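Local coordinates for protein transcriptional regulator AcuR (Rhodobacter sphaeroides 2.4.1, PDB 3BRU) that represses transcription of its own operon as a TetR-family DNA-binding regulator, probably by binding two operator sequences in the promoter, at residues D94-L108 with R158-E171. Residues are numbered along the deposited sequence; the frame is centred on the assembly and turned at random.
Sequences DQAFLDGSLAPLARL and RTAQLFREAQACGE
Leu-162 is the knob that packs helix 143-167 against the end of helix 74-97 and the start of helix 104-120, set in a hole formed by Phe-97, Pro-104, Arg-107 and Leu-108. Its CB points toward segment 94-108, and CG, anti to the backbone N (chi1 -170°), carries the two methyls into the hole. CG lies near Pro-104 O; CD1 meets CB of Pro-104 at 3.8 Å and the CD methylene of Arg-107; CD2 sits over one face of the Phe-97 ring, 3.6 Å from its centroid, a CH-pi contact, and reaches CB of Leu-108. The edge of the same ring meets Thr-159 OG1, a hydroxyl hydrogen-bonded to Trp-155 O and to Trp-186 NE1. Replacing Phe-97 by an alanine is likely to open a gap beneath Leu-162 CD2, leaving that methyl without its aromatic face. This is helix packing in the TetR-family C-terminal region, away from the predicted helix-turn-helix.

Charged pairs flank this apolar centre. Arg-158, bent at chi3 (70°), forms a salt bridge with Asp-94 OD1, NH2 modelled doubtfully short and NH1 adding a weak bond; NH1 also bonds to Ala-90 O. Arg-107 grips Leu-102 O through NE and NH2, and its NH1 forms a salt bridge with Glu-165 OE1 (3.1 Å), though the hydrogen bond within it is weak. Pro-104 packs on Ala-166. After the Schellman motif at Gly-170, Glu-171 presents OE1 to Leu-105 N at 2.9 Å, a nearly straight bond (164°). The carboxylate thus satisfies an amide at a helix start, where the helix dipole would probably favour its negative charge, and the three polar links tie the last turns of helix 143-167 and the segment after it to the helices on both sides of the 98-103 turn.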
# COMPACT_ATOMS: atom_id res chain seq x y z
N ASP A 94 13.27 -4.72 -17.68
CA ASP A 94 14.31 -4.77 -18.70
C ASP A 94 13.82 -4.15 -19.99
O ASP A 94 14.56 -3.44 -20.67
CB ASP A 94 14.71 -6.22 -18.99
CG ASP A 94 15.60 -6.82 -17.91
OD1 ASP A 94 16.11 -6.05 -17.05
OD2 ASP A 94 15.80 -8.05 -17.91
N GLN A 95 12.55 -4.43 -20.31
CA GLN A 95 11.93 -3.95 -21.55
C GLN A 95 11.91 -2.42 -21.57
O GLN A 95 12.28 -1.81 -22.58
CB GLN A 95 10.52 -4.52 -21.71
CG GLN A 95 10.40 -5.31 -22.93
CD GLN A 95 9.00 -5.90 -23.15
OE1 GLN A 95 8.39 -5.68 -24.18
NE2 GLN A 95 8.53 -6.68 -22.20
N ALA A 96 11.52 -1.83 -20.43
CA ALA A 96 11.42 -0.39 -20.29
C ALA A 96 12.79 0.25 -20.02
O ALA A 96 13.30 1.01 -20.86
CB ALA A 96 10.42 -0.04 -19.19
N PHE A 97 13.41 -0.11 -18.90
CA PHE A 97 14.63 0.56 -18.43
C PHE A 97 15.84 0.37 -19.33
O PHE A 97 16.71 1.25 -19.36
CB PHE A 97 15.00 0.11 -17.01
CG PHE A 97 14.12 0.69 -15.92
CD1 PHE A 97 12.87 1.24 -16.21
CD2 PHE A 97 14.55 0.66 -14.59
CE1 PHE A 97 12.06 1.79 -15.19
CE2 PHE A 97 13.75 1.19 -13.57
CZ PHE A 97 12.50 1.75 -13.86
N LEU A 98 15.91 -0.76 -20.05
CA LEU A 98 17.05 -1.03 -20.94
C LEU A 98 16.82 -0.69 -22.43
O LEU A 98 17.69 -0.96 -23.27
CB LEU A 98 17.55 -2.48 -20.81
CG LEU A 98 17.98 -3.01 -19.45
CD1 LEU A 98 18.66 -4.30 -19.69
CD2 LEU A 98 18.89 -2.07 -18.67
N ASP A 99 15.67 -0.08 -22.74
CA ASP A 99 15.37 0.38 -24.11
C ASP A 99 16.14 1.66 -24.47
O ASP A 99 15.73 2.76 -24.09
CB ASP A 99 13.86 0.59 -24.33
CG ASP A 99 13.51 0.87 -25.82
OD1 ASP A 99 14.42 1.20 -26.62
OD2 ASP A 99 12.33 0.76 -26.22
N GLY A 100 17.21 1.48 -25.25
CA GLY A 100 18.11 2.56 -25.70
C GLY A 100 17.54 3.44 -26.80
O GLY A 100 18.16 4.45 -27.16
N SER A 101 16.38 3.10 -27.35
CA SER A 101 15.70 4.05 -28.25
C SER A 101 14.90 5.14 -27.49
O SER A 101 14.39 6.09 -28.10
CB SER A 101 14.85 3.33 -29.31
OG SER A 101 13.57 3.02 -28.78
N LEU A 102 14.82 5.04 -26.16
CA LEU A 102 14.07 6.03 -25.38
C LEU A 102 14.99 6.84 -24.47
O LEU A 102 16.01 6.33 -23.98
CB LEU A 102 12.92 5.38 -24.57
CG LEU A 102 11.88 4.52 -25.33
CD1 LEU A 102 11.07 3.63 -24.39
CD2 LEU A 102 10.95 5.35 -26.17
N ALA A 103 14.63 8.11 -24.24
CA ALA A 103 15.29 8.94 -23.23
C ALA A 103 14.99 8.34 -21.87
O ALA A 103 13.96 7.65 -21.69
CB ALA A 103 14.78 10.37 -23.31
N PRO A 104 15.89 8.54 -20.90
CA PRO A 104 15.58 8.00 -19.57
C PRO A 104 14.14 8.20 -19.03
O PRO A 104 13.51 7.24 -18.60
CB PRO A 104 16.65 8.64 -18.68
CG PRO A 104 17.81 8.76 -19.58
CD PRO A 104 17.23 9.16 -20.94
N LEU A 105 13.61 9.41 -19.07
CA LEU A 105 12.28 9.60 -18.46
C LEU A 105 11.17 8.96 -19.25
O LEU A 105 10.19 8.52 -18.68
CB LEU A 105 11.99 11.07 -18.20
CG LEU A 105 12.88 11.69 -17.10
CD1 LEU A 105 12.59 13.16 -17.02
CD2 LEU A 105 12.74 11.00 -15.69
N ALA A 106 11.33 8.90 -20.58
CA ALA A 106 10.40 8.14 -21.41
C ALA A 106 10.37 6.64 -21.13
O ALA A 106 9.32 6.02 -21.29
CB ALA A 106 10.60 8.43 -22.91
N ARG A 107 11.50 6.05 -20.71
CA ARG A 107 11.54 4.66 -20.25
C ARG A 107 10.72 4.45 -18.97
O ARG A 107 10.16 3.37 -18.76
CB ARG A 107 12.96 4.19 -19.96
CG ARG A 107 13.86 4.15 -21.13
CD ARG A 107 15.25 4.04 -20.64
NE ARG A 107 16.15 4.47 -21.68
CZ ARG A 107 17.46 4.64 -21.50
NH1 ARG A 107 18.01 4.41 -20.32
NH2 ARG A 107 18.22 5.04 -22.52
N LEU A 108 10.70 5.45 -18.11
CA LEU A 108 9.91 5.36 -16.88
C LEU A 108 8.41 5.43 -17.20
O LEU A 108 7.63 4.71 -16.63
CB LEU A 108 10.34 6.42 -15.85
CG LEU A 108 9.58 6.33 -14.51
CD1 LEU A 108 9.91 5.04 -13.74
CD2 LEU A 108 9.75 7.59 -13.62
N ARG A 158 17.58 0.07 -9.59
CA ARG A 158 17.50 0.17 -11.05
C ARG A 158 16.97 1.55 -11.46
O ARG A 158 17.43 2.14 -12.43
CB ARG A 158 16.63 -0.95 -11.63
CG ARG A 158 17.21 -2.33 -11.42
CD ARG A 158 16.38 -3.37 -12.16
NE ARG A 158 16.53 -3.25 -13.61
CZ ARG A 158 16.11 -4.15 -14.51
NH1 ARG A 158 15.48 -5.27 -14.12
NH2 ARG A 158 16.34 -3.94 -15.80
N THR A 159 16.02 2.05 -10.67
CA THR A 159 15.33 3.31 -10.92
C THR A 159 16.24 4.53 -10.65
O THR A 159 16.22 5.46 -11.44
CB THR A 159 14.03 3.36 -10.10
OG1 THR A 159 13.31 2.15 -10.39
CG2 THR A 159 13.15 4.55 -10.45
N ALA A 160 17.02 4.49 -9.58
CA ALA A 160 18.02 5.53 -9.30
C ALA A 160 19.04 5.61 -10.42
O ALA A 160 19.44 6.69 -10.82
CB ALA A 160 18.69 5.28 -7.99
N GLN A 161 19.44 4.46 -10.94
CA GLN A 161 20.38 4.43 -12.07
C GLN A 161 19.73 5.12 -13.29
O GLN A 161 20.37 5.92 -13.95
CB GLN A 161 20.81 3.01 -12.38
CG GLN A 161 21.85 2.89 -13.48
CD GLN A 161 21.84 1.49 -14.12
OE1 GLN A 161 21.19 0.55 -13.62
NE2 GLN A 161 22.56 1.35 -15.24
N LEU A 162 18.45 4.84 -13.53
CA LEU A 162 17.66 5.53 -14.55
C LEU A 162 17.70 7.04 -14.34
O LEU A 162 17.98 7.80 -15.30
CB LEU A 162 16.22 5.03 -14.54
CG LEU A 162 15.32 5.48 -15.69
CD1 LEU A 162 16.08 5.33 -17.00
CD2 LEU A 162 14.04 4.64 -15.76
N PHE A 163 17.41 7.46 -13.10
CA PHE A 163 17.47 8.87 -12.71
C PHE A 163 18.87 9.49 -12.86
O PHE A 163 18.96 10.65 -13.23
CB PHE A 163 16.89 9.13 -11.30
CG PHE A 163 15.42 8.84 -11.16
CD1 PHE A 163 14.53 9.05 -12.22
CD2 PHE A 163 14.89 8.37 -9.95
CE1 PHE A 163 13.14 8.76 -12.07
CE2 PHE A 163 13.52 8.11 -9.80
CZ PHE A 163 12.64 8.30 -10.86
N ARG A 164 19.95 8.76 -12.55
CA ARG A 164 21.30 9.28 -12.81
C ARG A 164 21.54 9.52 -14.29
O ARG A 164 22.18 10.50 -14.65
CB ARG A 164 22.39 8.37 -12.25
CG ARG A 164 22.66 8.61 -10.80
CD ARG A 164 23.94 7.90 -10.31
NE ARG A 164 23.78 6.45 -10.41
CZ ARG A 164 23.15 5.68 -9.52
NH1 ARG A 164 22.65 6.23 -8.39
NH2 ARG A 164 23.04 4.37 -9.76
N GLU A 165 21.04 8.65 -15.15
CA GLU A 165 21.11 8.88 -16.59
C GLU A 165 20.23 10.04 -17.05
O GLU A 165 20.60 10.75 -17.99
CB GLU A 165 20.75 7.61 -17.34
CG GLU A 165 21.68 6.48 -17.03
CD GLU A 165 21.13 5.11 -17.45
OE1 GLU A 165 20.07 5.07 -18.13
OE2 GLU A 165 21.78 4.08 -17.10
N ALA A 166 19.07 10.23 -16.42
CA ALA A 166 18.23 11.41 -16.67
C ALA A 166 18.96 12.70 -16.28
O ALA A 166 18.80 13.70 -16.97
CB ALA A 166 16.89 11.31 -15.98
N GLN A 167 19.78 12.68 -15.23
CA GLN A 167 20.59 13.86 -14.88
C GLN A 167 21.71 14.14 -15.87
O GLN A 167 21.95 15.29 -16.22
CB GLN A 167 21.18 13.71 -13.48
CG GLN A 167 20.14 13.90 -12.40
CD GLN A 167 20.73 13.95 -11.02
OE1 GLN A 167 21.52 13.10 -10.64
NE2 GLN A 167 20.33 14.95 -10.25
N ALA A 168 22.38 13.08 -16.31
CA ALA A 168 23.57 13.15 -17.16
C ALA A 168 23.26 13.63 -18.58
O ALA A 168 24.16 13.88 -19.36
CB ALA A 168 24.29 11.80 -17.18
N CYS A 169 21.97 13.75 -18.88
CA CYS A 169 21.52 14.17 -20.18
C CYS A 169 20.57 15.38 -20.07
O CYS A 169 19.98 15.80 -21.07
CB CYS A 169 20.86 12.98 -20.91
SG CYS A 169 19.13 12.62 -20.46
N GLY A 170 20.41 15.93 -18.87
CA GLY A 170 19.65 17.16 -18.67
C GLY A 170 18.14 17.08 -18.47
O GLY A 170 17.47 18.10 -18.41
N GLU A 171 17.61 15.87 -18.34
CA GLU A 171 16.16 15.65 -18.19
C GLU A 171 15.67 15.88 -16.77
O GLU A 171 14.50 16.23 -16.56
CB GLU A 171 15.78 14.23 -18.61
CG GLU A 171 15.54 14.04 -20.11
CD GLU A 171 14.84 12.73 -20.42
OE1 GLU A 171 15.19 11.72 -19.80
OE2 GLU A 171 13.94 12.70 -21.28